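Local coordinates for protein dihydrofolate reductase (Moritella profunda, PDB 3IA4) that reduces dihydrofolate to tetrahydrofolate with NADPH, a step in folate metabolism, and is captured here with NADPH and the inhibitor methotrexate, at residues A[28-31]-A[32-35]; A[41-45]-A[46-50]. All coordinates share one frame; numbering follows the deposited sequence.

Following the chain from the N terminus, after strands 2-9 and 14-16 it enters helix 26-36, which carries contact 1 (28-31 with 32-35), an adjacency of successive helical turns that packs on strands 2-9 and 111-117 and holds methotrexate. A short connection then leads into strand 41-44, which lies between strands 60-63 and 92-97 in the sheet; the turn from this strand into helix 45-51 is contact 2 (41-45 with 46-50), set against the pyrophosphate and 2'-phosphate of NADPH. Both contacts are local, so neither closes a long loop, and they neither nest nor cross. Their centres lie about 16 Å apart and they do not touch, yet together they serve the two neighbouring ligands of the active site.

Contact 1: residues A[28-31]-A[32-35]; sequences ELQL and FKRA. With MTX (methotrexate), chain F.
Glu28 and Phe32 sit one helical turn apart, joined by the bond from Phe32 N to Glu28 O, and both reach the pteridine of methotrexate. The carboxylate of Glu28 engages its diaminopyrimidine end through both oxygens. OE2 accepts a nearly straight bond from methotrexate NA2 (2.7 Å, 176° at the hydrogen). OE1 lies 2.7 Å from methotrexate N1. Phe32, its CG anti to the backbone N (chi1 165°), turns one face to the pteridine, with N5 over the ring and CD1 3.4 Å from C4. Leu29 adds CD2, which rests 3.4 Å from N8. At the other end of the inhibitor, Lys33 runs out extended and bends only at its last torsion, bringing NZ within 3.2 Å of the carboxylate oxygen O2 in a hydrogen bond; Arg58 also binds methotrexate.

Behind this first shell, the helix fixes the spacing. Lys33 N bonds to Leu29 O and Arg34 N to Gln30 O. Arg34 folds back at chi3 (-80°), laying one guanidinium face over Gln30 O and Leu31 CA, with NH2 3.7 Å from Leu31 CB. Thr115 OG1 bonds to Glu28 OE2 and helps position it. A single helix thus complements the inhibitor along its length: an acid at the diaminopyrimidine, apolar groups on the rings and a lysine at the glutamate carboxylate.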
loop_
_atom_site.group_PDB
_atom_site.type_symbol
_atom_site.label_atom_id
_atom_site.label_comp_id
_atom_site.label_asym_id
_atom_site.label_seq_id
_atom_site.Cartn_x
_atom_site.Cartn_y
_atom_site.Cartn_z
ATOM N N GLU A 28 1.449 12.844 3.294
ATOM C CA GLU A 28 0.836 11.527 3.193
ATOM C C GLU A 28 1.909 10.446 3.313
ATOM O O GLU A 28 1.629 9.357 3.808
ATOM C CB GLU A 28 0.102 11.363 1.879
ATOM C CG GLU A 28 -1.106 10.456 2.011
ATOM C CD GLU A 28 -0.787 8.956 1.955
ATOM O OE1 GLU A 28 0.084 8.584 1.150
ATOM O OE2 GLU A 28 -1.419 8.167 2.711
ATOM N N LEU A 29 3.129 10.724 2.876
ATOM C CA LEU A 29 4.190 9.692 3.012
ATOM C C LEU A 29 4.553 9.488 4.454
ATOM O O LEU A 29 5.053 8.399 4.832
ATOM C CB LEU A 29 5.495 10.053 2.266
ATOM C CG LEU A 29 5.377 10.152 0.757
ATOM C CD1 LEU A 29 6.737 10.585 0.108
ATOM C CD2 LEU A 29 4.891 8.824 0.174
ATOM N N GLN A 30 4.380 10.542 5.254
ATOM C CA GLN A 30 4.588 10.437 6.700
ATOM C C GLN A 30 3.501 9.569 7.326
ATOM O O GLN A 30 3.759 8.832 8.273
ATOM C CB GLN A 30 4.604 11.814 7.377
ATOM C CG GLN A 30 5.787 12.658 6.913
ATOM C CD GLN A 30 7.128 11.959 7.084
ATOM O OE1 GLN A 30 7.431 11.427 8.159
ATOM N NE2 GLN A 30 7.932 11.938 6.018
ATOM N N LEU A 31 2.271 9.668 6.814
ATOM C CA LEU A 31 1.230 8.766 7.275
ATOM C C LEU A 31 1.591 7.333 6.932
ATOM O O LEU A 31 1.415 6.415 7.741
ATOM C CB LEU A 31 -0.113 9.161 6.611
ATOM C CG LEU A 31 -1.399 8.422 6.981
ATOM C CD1 LEU A 31 -2.633 9.225 6.519
ATOM C CD2 LEU A 31 -1.371 6.993 6.364
ATOM N N PHE A 32 2.055 7.119 5.701
ATOM C CA PHE A 32 2.443 5.774 5.280
ATOM C C PHE A 32 3.569 5.237 6.197
ATOM O O PHE A 32 3.590 4.070 6.657
ATOM C CB PHE A 32 2.891 5.832 3.806
ATOM C CG PHE A 32 3.630 4.626 3.336
ATOM C CD1 PHE A 32 2.934 3.479 2.902
ATOM C CD2 PHE A 32 5.020 4.597 3.328
ATOM C CE1 PHE A 32 3.604 2.375 2.472
ATOM C CE2 PHE A 32 5.698 3.469 2.937
ATOM C CZ PHE A 32 5.008 2.362 2.454
ATOM N N LYS A 33 4.537 6.083 6.425
ATOM C CA LYS A 33 5.645 5.662 7.295
ATOM C C LYS A 33 5.184 5.284 8.705
ATOM O O LYS A 33 5.574 4.218 9.228
ATOM C CB LYS A 33 6.679 6.780 7.366
ATOM C CG LYS A 33 7.940 6.319 8.120
ATOM C CD LYS A 33 8.786 7.578 8.391
ATOM C CE LYS A 33 10.050 7.234 9.167
ATOM N NZ LYS A 33 11.244 7.138 8.251
ATOM N N ARG A 34 4.359 6.121 9.345
ATOM C CA ARG A 34 3.877 5.783 10.665
ATOM C C ARG A 34 3.146 4.431 10.673
ATOM O O ARG A 34 3.204 3.654 11.660
ATOM C CB ARG A 34 2.894 6.830 11.204
ATOM C CG ARG A 34 3.397 8.246 11.337
ATOM C CD ARG A 34 2.337 9.069 12.111
ATOM N NE ARG A 34 1.190 9.520 11.300
ATOM C CZ ARG A 34 1.236 10.598 10.507
ATOM N NH1 ARG A 34 2.363 11.287 10.402
ATOM N NH2 ARG A 34 0.174 10.980 9.804
ATOM N N ALA A 35 2.438 4.140 9.581
ATOM C CA ALA A 35 1.591 2.974 9.585
ATOM C C ALA A 35 2.335 1.675 9.282
ATOM O O ALA A 35 1.852 0.570 9.595
ATOM C CB ALA A 35 0.379 3.146 8.560
HETATM N N1 MTX F . 0.586 5.974 0.753
HETATM C C2 MTX F . -0.251 5.067 1.301
HETATM N NA2 MTX F . -1.208 5.531 2.127
HETATM N N3 MTX F . -0.115 3.735 1.033
HETATM C C4 MTX F . 0.879 3.278 0.212
HETATM N NA4 MTX F . 0.943 1.993 -0.042
HETATM C C4A MTX F . 1.749 4.179 -0.316
HETATM N N5 MTX F . 2.782 3.729 -1.105
HETATM C C6 MTX F . 3.647 4.646 -1.646
HETATM C C7 MTX F . 3.551 6.014 -1.399
HETATM N N8 MTX F . 2.514 6.465 -0.570
HETATM C C8A MTX F . 1.624 5.531 -0.050
HETATM C C9 MTX F . 4.754 4.099 -2.540
HETATM N N10 MTX F . 5.793 5.082 -2.845
HETATM C CM MTX F . 5.901 5.514 -4.259
HETATM C C11 MTX F . 8.441 6.517 0.090
HETATM C C12 MTX F . 8.526 6.986 -1.214
HETATM C C13 MTX F . 7.671 6.510 -2.187
HETATM C C14 MTX F . 6.693 5.575 -1.846
HETATM C C15 MTX F . 6.616 5.143 -0.524
HETATM C C16 MTX F . 7.515 5.530 0.432
HETATM C C MTX F . 9.283 7.028 1.179
HETATM O O MTX F . 10.533 7.573 0.931
HETATM N N MTX F . 8.749 6.979 2.397
HETATM C CA MTX F . 9.461 7.290 3.604
HETATM C CT MTX F . 9.285 6.156 4.590
HETATM O O1 MTX F . 8.225 5.462 4.550
HETATM O O2 MTX F . 10.176 5.948 5.451
HETATM C CB MTX F . 8.931 8.562 4.277
HETATM C CG MTX F . 9.107 9.786 3.380
HETATM C CD MTX F . 10.565 10.196 3.148
HETATM O OE1 MTX F . 10.854 11.213 2.452
HETATM O OE2 MTX F . 11.512 9.542 3.633
#

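Contact 2: residues A[41-45]-A[46-50]; sequences IVMGR and NTFES. With NDP (NADPH dihydro-nicotinamide-adenine-dinucleotide phosphate), chain E.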
loop_
_atom_site.group_PDB
_atom_site.type_symbol
_atom_site.label_atom_id
_atom_site.label_comp_id
_atom_site.label_asym_id
_atom_site.label_seq_id
_atom_site.Cartn_x
_atom_site.Cartn_y
_atom_site.Cartn_z
ATOM N N ILE A 41 6.823 -5.264 4.815
ATOM C CA ILE A 41 6.036 -4.664 3.726
ATOM C C ILE A 41 6.234 -5.512 2.469
ATOM O O ILE A 41 7.357 -5.882 2.129
ATOM C CB ILE A 41 6.433 -3.177 3.502
ATOM C CG1 ILE A 41 7.920 -2.983 3.146
ATOM C CG2 ILE A 41 5.965 -2.337 4.704
ATOM C CD1 ILE A 41 8.230 -1.488 2.823
ATOM N N VAL A 42 5.126 -5.852 1.805
ATOM C CA VAL A 42 5.153 -6.689 0.638
ATOM C C VAL A 42 4.672 -5.844 -0.552
ATOM O O VAL A 42 3.670 -5.142 -0.433
ATOM C CB VAL A 42 4.162 -7.856 0.824
ATOM C CG1 VAL A 42 4.141 -8.655 -0.414
ATOM C CG2 VAL A 42 4.632 -8.728 2.022
ATOM N N MET A 43 5.406 -5.882 -1.648
ATOM C CA MET A 43 5.090 -5.019 -2.822
ATOM C C MET A 43 5.406 -5.740 -4.121
ATOM O O MET A 43 6.279 -6.652 -4.182
ATOM C CB MET A 43 5.891 -3.737 -2.727
ATOM C CG MET A 43 7.343 -3.877 -3.057
ATOM S SD MET A 43 8.385 -2.518 -2.386
ATOM C CE MET A 43 8.495 -3.021 -0.632
ATOM N N GLY A 44 4.744 -5.294 -5.190
ATOM C CA GLY A 44 5.099 -5.793 -6.536
ATOM C C GLY A 44 6.354 -5.114 -7.015
ATOM O O GLY A 44 6.777 -4.058 -6.512
ATOM N N ARG A 45 6.948 -5.703 -8.038
ATOM C CA ARG A 45 8.154 -5.143 -8.602
ATOM C C ARG A 45 8.046 -3.698 -9.116
ATOM O O ARG A 45 8.964 -2.914 -8.890
ATOM C CB ARG A 45 8.631 -6.077 -9.709
ATOM C CG ARG A 45 9.910 -5.559 -10.314
ATOM C CD ARG A 45 10.052 -6.236 -11.649
ATOM N NE ARG A 45 11.225 -5.803 -12.402
ATOM C CZ ARG A 45 11.858 -6.598 -13.273
ATOM N NH1 ARG A 45 11.444 -7.872 -13.446
ATOM N NH2 ARG A 45 12.927 -6.133 -13.935
ATOM N N ASN A 46 6.926 -3.309 -9.755
ATOM C CA ASN A 46 6.831 -1.956 -10.250
ATOM C C ASN A 46 6.835 -0.948 -9.095
ATOM O O ASN A 46 7.433 0.120 -9.193
ATOM C CB ASN A 46 5.560 -1.725 -11.083
ATOM C CG ASN A 46 5.563 -2.528 -12.355
ATOM O OD1 ASN A 46 6.626 -2.922 -12.831
ATOM N ND2 ASN A 46 4.382 -2.733 -12.946
ATOM N N THR A 47 6.112 -1.292 -8.026
ATOM C CA THR A 47 6.067 -0.421 -6.847
ATOM C C THR A 47 7.459 -0.253 -6.253
ATOM O O THR A 47 7.890 0.861 -5.910
ATOM C CB THR A 47 5.045 -0.952 -5.808
ATOM O OG1 THR A 47 3.735 -0.741 -6.385
ATOM C CG2 THR A 47 5.118 -0.123 -4.534
ATOM N N PHE A 48 8.200 -1.357 -6.143
ATOM C CA PHE A 48 9.573 -1.188 -5.642
ATOM C C PHE A 48 10.357 -0.197 -6.511
ATOM O O PHE A 48 11.104 0.613 -5.990
ATOM C CB PHE A 48 10.287 -2.530 -5.581
ATOM C CG PHE A 48 11.728 -2.389 -5.144
ATOM C CD1 PHE A 48 12.034 -1.966 -3.867
ATOM C CD2 PHE A 48 12.756 -2.655 -6.035
ATOM C CE1 PHE A 48 13.382 -1.756 -3.486
ATOM C CE2 PHE A 48 14.095 -2.483 -5.650
ATOM C CZ PHE A 48 14.389 -2.040 -4.391
ATOM N N GLU A 49 10.242 -0.322 -7.832
ATOM C CA GLU A 49 11.025 0.538 -8.724
ATOM C C GLU A 49 10.604 1.976 -8.555
ATOM O O GLU A 49 11.446 2.894 -8.610
ATOM C CB GLU A 49 10.940 0.067 -10.175
ATOM C CG GLU A 49 11.639 -1.277 -10.316
ATOM C CD GLU A 49 11.667 -1.769 -11.742
ATOM O OE1 GLU A 49 11.081 -1.056 -12.602
ATOM O OE2 GLU A 49 12.247 -2.869 -11.995
ATOM N N SER A 50 9.328 2.164 -8.327
ATOM C CA SER A 50 8.768 3.515 -8.113
ATOM C C SER A 50 9.321 4.145 -6.800
ATOM O O SER A 50 9.702 5.333 -6.747
ATOM C CB SER A 50 7.250 3.436 -8.096
ATOM O OG SER A 50 6.655 4.703 -7.920
HETATM P PA NDP E . 2.937 -3.772 -8.996
HETATM O O1A NDP E . 1.772 -4.529 -8.414
HETATM O O2A NDP E . 3.732 -2.808 -8.170
HETATM O O5B NDP E . 4.024 -4.770 -9.703
HETATM C C5B NDP E . 3.534 -5.817 -10.567
HETATM C C4B NDP E . 4.740 -6.702 -10.859
HETATM O O4B NDP E . 4.905 -7.551 -9.714
HETATM C C3B NDP E . 4.418 -7.731 -11.971
HETATM O O3B NDP E . 4.623 -7.144 -13.253
HETATM C C2B NDP E . 5.335 -8.900 -11.653
HETATM O O2B NDP E . 6.711 -8.549 -11.834
HETATM C C1B NDP E . 5.168 -8.918 -10.147
HETATM N N9A NDP E . 4.094 -9.819 -9.676
HETATM C C8A NDP E . 2.795 -9.499 -9.570
HETATM N N7A NDP E . 2.093 -10.510 -9.016
HETATM C C5A NDP E . 2.984 -11.502 -8.743
HETATM C C6A NDP E . 2.954 -12.835 -8.123
HETATM N N6A NDP E . 1.790 -13.420 -7.689
HETATM N N1A NDP E . 4.169 -13.477 -8.037
HETATM C C2A NDP E . 5.339 -12.976 -8.419
HETATM N N3A NDP E . 5.425 -11.775 -8.985
HETATM C C4A NDP E . 4.289 -11.020 -9.155
HETATM O O3 NDP E . 2.497 -3.012 -10.355
HETATM P PN NDP E . 1.265 -2.100 -10.844
HETATM O O1N NDP E . 0.012 -2.886 -10.720
HETATM O O2N NDP E . 1.635 -1.522 -12.162
HETATM O O5D NDP E . 1.165 -0.985 -9.722
HETATM C C5D NDP E . 2.123 0.064 -9.720
HETATM C C4D NDP E . 1.404 1.408 -9.697
HETATM O O4D NDP E . 0.758 1.607 -8.385
HETATM C C3D NDP E . 2.330 2.620 -9.884
HETATM O O3D NDP E . 1.627 3.626 -10.638
HETATM C C2D NDP E . 2.538 3.153 -8.466
HETATM O O2D NDP E . 2.870 4.562 -8.404
HETATM C C1D NDP E . 1.177 2.891 -7.882
HETATM N N1N NDP E . 1.127 2.759 -6.430
HETATM C C2N NDP E . 0.277 3.543 -5.765
HETATM C C3N NDP E . 0.111 3.376 -4.414
HETATM C C7N NDP E . -0.840 4.286 -3.702
HETATM O O7N NDP E . -1.096 4.045 -2.540
HETATM N N7N NDP E . -1.495 5.265 -4.334
HETATM C C4N NDP E . 0.862 2.359 -3.567
HETATM C C5N NDP E . 1.686 1.545 -4.444
HETATM C C6N NDP E . 1.825 1.795 -5.788
HETATM P P2B NDP E . 7.670 -9.432 -12.801
HETATM O O1X NDP E . 9.006 -8.954 -12.433
HETATM O O2X NDP E . 7.296 -10.841 -12.490
HETATM O O3X NDP E . 7.201 -9.124 -14.197
#
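In the beta-alpha-beta unit made by strand 41-44, helix 45-51 and strand 60-63, Gly44 is the N-cap where strand gives way to helix, and its O accepts the bond from Phe48 N. Its CA lies 3.5 Å from NADPH O5B, with the cofactor where a CB would point. The first turn of the helix then grips the pyrophosphate: Asn46 N bonds to O5B, and Asn46 ND2 to O2N at 3.1 Å. Thr47 reaches O2A twice, through its backbone N and through OG1 (2.7 Å). That hydroxyl stands beside the backbone N (chi1 -70°), which lets both groups converge on one oxygen.

Arg45 stretches the other way. Its NE donates almost straight (178°) to Glu49 OE2 at 3.1 Å, a salt bridge that enters from above the carboxylate plane while the oxygen lies in the guanidinium plane; the two planes stand 76° apart. NH1, at the same guanidinium's edge, binds O1X of the 2'-phosphate at 2.9 Å. Cutting Arg45 back to an alanine would remove the NE and NH1 donors, and is likely to leave O1X without this charged partner and the Glu49 carboxylate freer to turn. Tyr69 adds a cation-pi contact to Arg45.

On the sheet side, Met43 SD meets the edge of Phe48 in a Met-aromatic contact, 5.3 Å from the ring centroid, and lies 3.7 Å from Phe48 CB. A helix N terminus facing the pyrophosphate, with an arginine on the 2'-phosphate, is characteristic of the NADPH site of dihydrofolate reductases.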